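Histone-lysine N-methyltransferase, H3 lysine-9 specific SUVH6 (Arabidopsis thaliana, PDB 6A5K) probably transfers methyl groups from S-adenosylmethionine to histone H3, making the H3K9 mark, and probably links this mark to non-CG DNA methylation in plants. Local coordinates at residues K371-Y382 / H477-P488. The protein carries 1 engineered substitution. Residues are numbered along the deposited sequence; the frame is centred on the assembly and turned at random.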
ATOM      1  N   LYS A 371      -0.539  -2.065 -11.053  1.00 16.13           N
ATOM      2  CA  LYS A 371       0.619  -2.650 -10.381  1.00 20.31           C
ATOM      3  C   LYS A 371       0.550  -2.482  -8.870  1.00 17.21           C
ATOM      4  O   LYS A 371      -0.346  -1.819  -8.345  1.00 14.23           O
ATOM      5  CB  LYS A 371       1.916  -2.049 -10.926  1.00 29.43           C
ATOM      6  CG  LYS A 371       2.179  -0.625 -10.504  1.00 34.91           C
ATOM      7  CD  LYS A 371       3.308  -0.008 -11.320  1.00 44.07           C
ATOM      8  CE  LYS A 371       3.267  -0.473 -12.772  1.00 53.90           C
ATOM      9  NZ  LYS A 371       4.373   0.111 -13.586  1.00 59.76           N
ATOM     10  N   SER A 372       1.495  -3.102  -8.173  1.00 14.92           N
ATOM     11  CA  SER A 372       1.539  -2.998  -6.726  1.00 16.11           C
ATOM     12  C   SER A 372       1.904  -1.577  -6.313  1.00 19.54           C
ATOM     13  O   SER A 372       2.565  -0.852  -7.055  1.00 18.92           O
ATOM     14  CB  SER A 372       2.523  -4.016  -6.134  1.00 19.51           C
ATOM     15  OG  SER A 372       3.847  -3.768  -6.562  1.00 20.23           O
ATOM     16  N   ILE A 373       1.448  -1.181  -5.133  1.00 13.32           N
ATOM     17  CA  ILE A 373       1.694   0.169  -4.642  1.00 13.92           C
ATOM     18  C   ILE A 373       2.501   0.133  -3.345  1.00 10.12           C
ATOM     19  O   ILE A 373       2.044  -0.420  -2.347  1.00 11.05           O
ATOM     20  CB  ILE A 373       0.375   0.922  -4.409  1.00 12.06           C
ATOM     21  CG1 ILE A 373      -0.398   1.073  -5.726  1.00 13.52           C
ATOM     22  CG2 ILE A 373       0.647   2.296  -3.795  1.00 15.62           C
ATOM     23  CD1 ILE A 373      -1.822   1.566  -5.530  1.00  9.35           C
ATOM     24  N   PRO A 374       3.716   0.706  -3.365  1.00 11.73           N
ATOM     25  CA  PRO A 374       4.543   0.747  -2.149  1.00 15.77           C
ATOM     26  C   PRO A 374       3.879   1.563  -1.044  1.00 13.87           C
ATOM     27  O   PRO A 374       3.267   2.595  -1.328  1.00 10.13           O
ATOM     28  CB  PRO A 374       5.844   1.422  -2.620  1.00 14.57           C
ATOM     29  CG  PRO A 374       5.863   1.230  -4.112  1.00 17.93           C
ATOM     30  CD  PRO A 374       4.414   1.273  -4.532  1.00 13.67           C
ATOM     31  N   ILE A 375       3.999   1.107   0.196  1.00  9.90           N
ATOM     32  CA  ILE A 375       3.435   1.847   1.325  1.00 10.51           C
ATOM     33  C   ILE A 375       3.961   3.294   1.357  1.00 12.02           C
ATOM     34  O   ILE A 375       5.136   3.555   1.072  1.00 15.50           O
ATOM     35  CB  ILE A 375       3.735   1.131   2.662  1.00  9.90           C
ATOM     36  CG1 ILE A 375       2.965   1.789   3.816  1.00  9.94           C
ATOM     37  CG2 ILE A 375       5.252   1.045   2.930  1.00 13.33           C
ATOM     38  CD1 ILE A 375       2.906   0.918   5.056  1.00 12.83           C
ATOM     39  N   GLY A 376       3.071   4.238   1.646  1.00 12.46           N
ATOM     40  CA  GLY A 376       3.450   5.640   1.667  1.00 11.41           C
ATOM     41  C   GLY A 376       3.403   6.323   0.308  1.00 15.21           C
ATOM     42  O   GLY A 376       3.745   7.501   0.193  1.00 13.89           O
ATOM     43  N   SER A 377       2.979   5.607  -0.729  1.00 11.11           N
ATOM     44  CA  SER A 377       2.896   6.223  -2.057  1.00 12.55           C
ATOM     45  C   SER A 377       1.696   7.155  -2.187  1.00 12.74           C
ATOM     46  O   SER A 377       0.617   6.862  -1.677  1.00  8.77           O
ATOM     47  CB  SER A 377       2.811   5.160  -3.157  1.00 15.18           C
ATOM     48  OG  SER A 377       3.950   4.331  -3.162  1.00 17.46           O
ATOM     49  N   PHE A 378       1.899   8.267  -2.889  1.00 11.00           N
ATOM     50  CA  PHE A 378       0.807   9.131  -3.314  1.00 14.55           C
ATOM     51  C   PHE A 378      -0.030   8.433  -4.386  1.00 13.92           C
ATOM     52  O   PHE A 378       0.514   7.830  -5.314  1.00 13.55           O
ATOM     53  CB  PHE A 378       1.354  10.463  -3.844  1.00 15.61           C
ATOM     54  CG  PHE A 378       0.320  11.336  -4.504  1.00 13.64           C
ATOM     55  CD1 PHE A 378      -0.754  11.829  -3.783  1.00 14.32           C
ATOM     56  CD2 PHE A 378       0.436  11.679  -5.845  1.00 16.92           C
ATOM     57  CE1 PHE A 378      -1.700  12.641  -4.386  1.00 15.01           C
ATOM     58  CE2 PHE A 378      -0.502  12.492  -6.454  1.00 20.23           C
ATOM     59  CZ  PHE A 378      -1.574  12.977  -5.724  1.00 17.49           C
ATOM     60  N   ILE A 379      -1.349   8.515  -4.251  1.00 14.43           N
ATOM     61  CA  ILE A 379      -2.263   7.895  -5.209  1.00 13.63           C
ATOM     62  C   ILE A 379      -2.809   8.939  -6.178  1.00 15.69           C
ATOM     63  O   ILE A 379      -2.478   8.953  -7.359  1.00 14.24           O
ATOM     64  CB  ILE A 379      -3.465   7.210  -4.511  1.00 12.12           C
ATOM     65  CG1 ILE A 379      -2.999   6.283  -3.377  1.00 15.63           C
ATOM     66  CG2 ILE A 379      -4.330   6.479  -5.550  1.00 10.03           C
ATOM     67  CD1 ILE A 379      -2.008   5.203  -3.824  1.00 14.50           C
ATOM     68  N   CYS A 380      -3.652   9.816  -5.650  1.00 17.03           N
ATOM     69  CA  CYS A 380      -4.292  10.860  -6.441  1.00 18.22           C
ATOM     70  C   CYS A 380      -4.892  11.890  -5.503  1.00 14.14           C
ATOM     71  O   CYS A 380      -4.938  11.681  -4.295  1.00 11.75           O
ATOM     72  CB  CYS A 380      -5.386  10.281  -7.350  1.00 12.96           C
ATOM     73  SG  CYS A 380      -6.797   9.598  -6.438  1.00 16.88           S
ATOM     74  N   GLU A 381      -5.356  12.993  -6.078  1.00 14.12           N
ATOM     75  CA  GLU A 381      -6.081  14.027  -5.344  1.00 15.15           C
ATOM     76  C   GLU A 381      -7.580  13.770  -5.427  1.00 16.21           C
ATOM     77  O   GLU A 381      -8.043  13.126  -6.364  1.00 15.97           O
ATOM     78  CB  GLU A 381      -5.750  15.416  -5.914  1.00 15.44           C
ATOM     79  CG  GLU A 381      -6.373  16.589  -5.162  1.00 14.11           C
ATOM     80  CD  GLU A 381      -5.782  17.933  -5.568  1.00 19.93           C
ATOM     81  OE1 GLU A 381      -4.932  17.966  -6.480  1.00 22.37           O
ATOM     82  OE2 GLU A 381      -6.170  18.960  -4.973  1.00 21.93           O
ATOM     83  N   TYR A 382      -8.338  14.264  -4.450  1.00 18.76           N
ATOM     84  CA  TYR A 382      -9.783  14.358  -4.624  1.00 13.64           C
ATOM     85  C   TYR A 382     -10.087  15.688  -5.296  1.00 15.40           C
ATOM     86  O   TYR A 382     -10.075  16.735  -4.651  1.00 14.53           O
ATOM     87  CB  TYR A 382     -10.533  14.239  -3.291  1.00 14.22           C
ATOM     88  CG  TYR A 382     -12.006  13.947  -3.484  1.00 15.72           C
ATOM     89  CD1 TYR A 382     -12.916  14.971  -3.730  1.00 13.51           C
ATOM     90  CD2 TYR A 382     -12.484  12.645  -3.429  1.00 13.76           C
ATOM     91  CE1 TYR A 382     -14.263  14.702  -3.922  1.00 12.25           C
ATOM     92  CE2 TYR A 382     -13.827  12.369  -3.619  1.00 15.55           C
ATOM     93  CZ  TYR A 382     -14.710  13.403  -3.864  1.00 14.65           C
ATOM     94  OH  TYR A 382     -16.045  13.127  -4.051  1.00 16.04           O
ATOM     95  N   HIS A 477      -5.424  20.855  -0.226  1.00 17.35           N
ATOM     96  CA  HIS A 477      -5.569  19.767  -1.180  1.00 15.51           C
ATOM     97  C   HIS A 477      -5.799  18.470  -0.417  1.00 15.58           C
ATOM     98  O   HIS A 477      -5.136  18.216   0.591  1.00 15.06           O
ATOM     99  CB  HIS A 477      -4.329  19.644  -2.067  1.00 15.63           C
ATOM    100  CG  HIS A 477      -4.096  20.830  -2.945  1.00 20.68           C
ATOM    101  ND1 HIS A 477      -4.674  20.960  -4.190  1.00 24.65           N
ATOM    102  CD2 HIS A 477      -3.349  21.946  -2.759  1.00 26.98           C
ATOM    103  CE1 HIS A 477      -4.299  22.107  -4.730  1.00 29.42           C
ATOM    104  NE2 HIS A 477      -3.496  22.723  -3.880  1.00 28.59           N
ATOM    105  N   VAL A 478      -6.736  17.654  -0.889  1.00 13.77           N
ATOM    106  CA  VAL A 478      -6.961  16.347  -0.273  1.00 12.26           C
ATOM    107  C   VAL A 478      -6.223  15.291  -1.092  1.00 10.91           C
ATOM    108  O   VAL A 478      -6.609  14.983  -2.219  1.00 15.06           O
ATOM    109  CB  VAL A 478      -8.466  16.034  -0.164  1.00 15.12           C
ATOM    110  CG1 VAL A 478      -8.704  14.593   0.291  1.00 10.81           C
ATOM    111  CG2 VAL A 478      -9.128  17.030   0.800  1.00 16.92           C
HETATM  112  N   MSE A 479      -5.138  14.764  -0.529  1.00 12.64           N
HETATM  113  CA  MSE A 479      -4.261  13.842  -1.247  1.00 10.12           C
HETATM  114  C   MSE A 479      -4.320  12.460  -0.618  1.00 13.58           C
HETATM  115  O   MSE A 479      -4.115  12.328   0.586  1.00 13.71           O
HETATM  116  CB  MSE A 479      -2.818  14.354  -1.224  1.00 10.26           C
HETATM  117  CG  MSE A 479      -2.672  15.821  -1.659  1.00 13.83           C
HETATM  118 SE   MSE A 479      -3.277  16.038  -3.485  1.00 18.69          SE
HETATM  119  CE  MSE A 479      -2.135  17.526  -4.045  1.00 21.09           C
ATOM    120  N   PHE A 480      -4.569  11.426  -1.415  1.00 10.18           N
ATOM    121  CA  PHE A 480      -4.601  10.072  -0.861  1.00  8.92           C
ATOM    122  C   PHE A 480      -3.240   9.383  -0.883  1.00 11.72           C
ATOM    123  O   PHE A 480      -2.498   9.477  -1.866  1.00 13.83           O
ATOM    124  CB  PHE A 480      -5.623   9.223  -1.611  1.00 10.55           C
ATOM    125  CG  PHE A 480      -7.014   9.748  -1.505  1.00 12.09           C
ATOM    126  CD1 PHE A 480      -7.737   9.572  -0.338  1.00 14.33           C
ATOM    127  CD2 PHE A 480      -7.599  10.429  -2.560  1.00 13.77           C
ATOM    128  CE1 PHE A 480      -9.024  10.056  -0.226  1.00 13.69           C
ATOM    129  CE2 PHE A 480      -8.880  10.923  -2.450  1.00 17.12           C
ATOM    130  CZ  PHE A 480      -9.594  10.733  -1.284  1.00 14.97           C
ATOM    131  N   PHE A 481      -2.929   8.687   0.211  1.00  9.50           N
ATOM    132  CA  PHE A 481      -1.690   7.924   0.355  1.00  8.52           C
ATOM    133  C   PHE A 481      -1.982   6.470   0.743  1.00  8.25           C
ATOM    134  O   PHE A 481      -2.927   6.198   1.482  1.00  9.24           O
ATOM    135  CB  PHE A 481      -0.786   8.542   1.431  1.00 10.54           C
ATOM    136  CG  PHE A 481      -0.109   9.816   1.011  1.00 10.67           C
ATOM    137  CD1 PHE A 481      -0.759  11.039   1.143  1.00 12.34           C
ATOM    138  CD2 PHE A 481       1.183   9.793   0.509  1.00 11.36           C
ATOM    139  CE1 PHE A 481      -0.136  12.216   0.762  1.00 11.57           C
ATOM    140  CE2 PHE A 481       1.813  10.974   0.127  1.00 10.60           C
ATOM    141  CZ  PHE A 481       1.160  12.175   0.259  1.00  9.79           C
ATOM    142  N   ALA A 482      -1.153   5.544   0.268  1.00 11.67           N
ATOM    143  CA  ALA A 482      -1.252   4.140   0.684  1.00 10.60           C
ATOM    144  C   ALA A 482      -0.744   3.926   2.113  1.00 10.24           C
ATOM    145  O   ALA A 482       0.308   4.446   2.488  1.00  9.05           O
ATOM    146  CB  ALA A 482      -0.476   3.247  -0.287  1.00  8.36           C
ATOM    147  N   GLN A 483      -1.480   3.152   2.912  1.00 10.16           N
ATOM    148  CA  GLN A 483      -0.989   2.771   4.238  1.00 12.13           C
ATOM    149  C   GLN A 483      -0.700   1.266   4.351  1.00 12.72           C
ATOM    150  O   GLN A 483      -0.517   0.739   5.448  1.00 12.46           O
ATOM    151  CB  GLN A 483      -1.970   3.218   5.338  1.00 14.72           C
ATOM    152  CG  GLN A 483      -3.385   2.638   5.273  1.00  7.77           C
ATOM    153  CD  GLN A 483      -4.198   3.001   6.513  1.00 16.78           C
ATOM    154  OE1 GLN A 483      -3.804   3.870   7.293  1.00 15.06           O
ATOM    155  NE2 GLN A 483      -5.325   2.327   6.706  1.00 18.01           N
ATOM    156  N   ASP A 484      -0.648   0.591   3.203  1.00 11.78           N
ATOM    157  CA  ASP A 484      -0.128  -0.769   3.085  1.00 13.15           C
ATOM    158  C   ASP A 484       0.775  -0.840   1.863  1.00 10.64           C
ATOM    159  O   ASP A 484       0.734   0.043   1.011  1.00  9.56           O
ATOM    160  CB  ASP A 484      -1.238  -1.810   2.903  1.00 14.08           C
ATOM    161  CG  ASP A 484      -2.293  -1.754   3.983  1.00 23.10           C
ATOM    162  OD1 ASP A 484      -3.491  -1.737   3.622  1.00 28.40           O
ATOM    163  OD2 ASP A 484      -1.935  -1.770   5.178  1.00 16.50           O
ATOM    164  N   ASN A 485       1.569  -1.899   1.774  1.00  8.77           N
ATOM    165  CA  ASN A 485       2.067  -2.341   0.479  1.00 14.59           C
ATOM    166  C   ASN A 485       0.915  -3.050  -0.223  1.00 12.21           C
ATOM    167  O   ASN A 485       0.547  -4.157   0.154  1.00 14.37           O
ATOM    168  CB  ASN A 485       3.273  -3.267   0.632  1.00 11.42           C
ATOM    169  CG  ASN A 485       4.503  -2.539   1.136  1.00 14.17           C
ATOM    170  OD1 ASN A 485       4.949  -1.557   0.538  1.00 14.00           O
ATOM    171  ND2 ASN A 485       5.059  -3.017   2.246  1.00 12.96           N
ATOM    172  N   ILE A 486       0.334  -2.406  -1.227  1.00  9.78           N
ATOM    173  CA  ILE A 486      -0.897  -2.911  -1.829  1.00 10.32           C
ATOM    174  C   ILE A 486      -0.606  -3.836  -3.014  1.00 10.14           C
ATOM    175  O   ILE A 486       0.167  -3.482  -3.894  1.00 12.18           O
ATOM    176  CB  ILE A 486      -1.800  -1.750  -2.294  1.00 10.26           C
ATOM    177  CG1 ILE A 486      -2.005  -0.743  -1.153  1.00 10.66           C
ATOM    178  CG2 ILE A 486      -3.139  -2.281  -2.785  1.00  9.40           C
ATOM    179  CD1 ILE A 486      -2.823   0.506  -1.566  1.00  9.97           C
ATOM    180  N   PRO A 487      -1.222  -5.031  -3.030  1.00 10.57           N
ATOM    181  CA  PRO A 487      -1.086  -5.938  -4.173  1.00 12.13           C
ATOM    182  C   PRO A 487      -1.678  -5.323  -5.424  1.00 12.34           C
ATOM    183  O   PRO A 487      -2.575  -4.488  -5.307  1.00 14.52           O
ATOM    184  CB  PRO A 487      -1.890  -7.179  -3.748  1.00 14.32           C
ATOM    185  CG  PRO A 487      -2.024  -7.066  -2.254  1.00 12.50           C
ATOM    186  CD  PRO A 487      -2.073  -5.599  -1.970  1.00 13.59           C
ATOM    187  N   PRO A 488      -1.196  -5.727  -6.611  1.00 13.17           N
ATOM    188  CA  PRO A 488      -1.819  -5.211  -7.833  1.00 15.93           C
ATOM    189  C   PRO A 488      -3.288  -5.606  -7.896  1.00 15.00           C
ATOM    190  O   PRO A 488      -3.646  -6.698  -7.436  1.00 13.86           O
ATOM    191  CB  PRO A 488      -1.008  -5.869  -8.959  1.00 14.89           C
ATOM    192  CG  PRO A 488      -0.382  -7.067  -8.331  1.00 19.82           C
ATOM    193  CD  PRO A 488      -0.137  -6.709  -6.892  1.00 15.16           C
TER
HETATM  194  O   HOH W   1      -1.981  -1.906  -6.073  1.00 12.16           O
HETATM  195  O   HOH W   2      -8.147  18.530  -3.138  1.00 14.27           O
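Ile379 and Phe480 lie within the antiparallel pairing of strands 378-381 and 477-482 in the SET domain: Ile379 N donates to Phe480 O, and Phe480 N returns a nearly straight bond to Cys380 O (2.9 Å, 174° at the hydrogen). Beyond them Tyr382 N bonds to Val478 O. The register slips by one residue between the Phe378–Phe481 and Glu381–Met479 pairs, a beta bulge. Strand 378-381 is outermost in a four-stranded mixed sheet; 477-482 pairs on its other side with 461-467. Farther along, Ala482 N bonds to Ser377 O, and Ile373 and Ile486 exchange two backbone bonds. Between these lies a type II turn, Pro374 to Ser377, where Asn485 OD1 accepts from Ile375 N (2.8 Å), the donor above the amide's carbonyl plane.

Phe378 directs its edge at the face of Phe481, the planes at 59°. Met479, a selenomethionine, brings SE obliquely to the Phe378 ring. Phe480 CE2 packs 3.8 Å from Tyr382 CB, the side chains running side by side; that of Tyr382 is about 5 Å from the bound S-adenosylmethionine.

Glu381, with CG anti to the backbone N (chi1 -176°), extends OE2 to His477 ND1 (2.6 Å). OE2 is met on its syn side, from out of the carboxylate plane, yet lies in the ring plane; Asp469 holds NE2. A water joins OE2 to Tyr382 O and Val478 N. A leucine in place of Glu381 would probably leave His477 ND1 without its acceptor and this water with one fewer. With carboxylates at both nitrogens, His477 is likely to favour its protonated form; if so, charge would probably reinforce its hydrogen bond to Glu381.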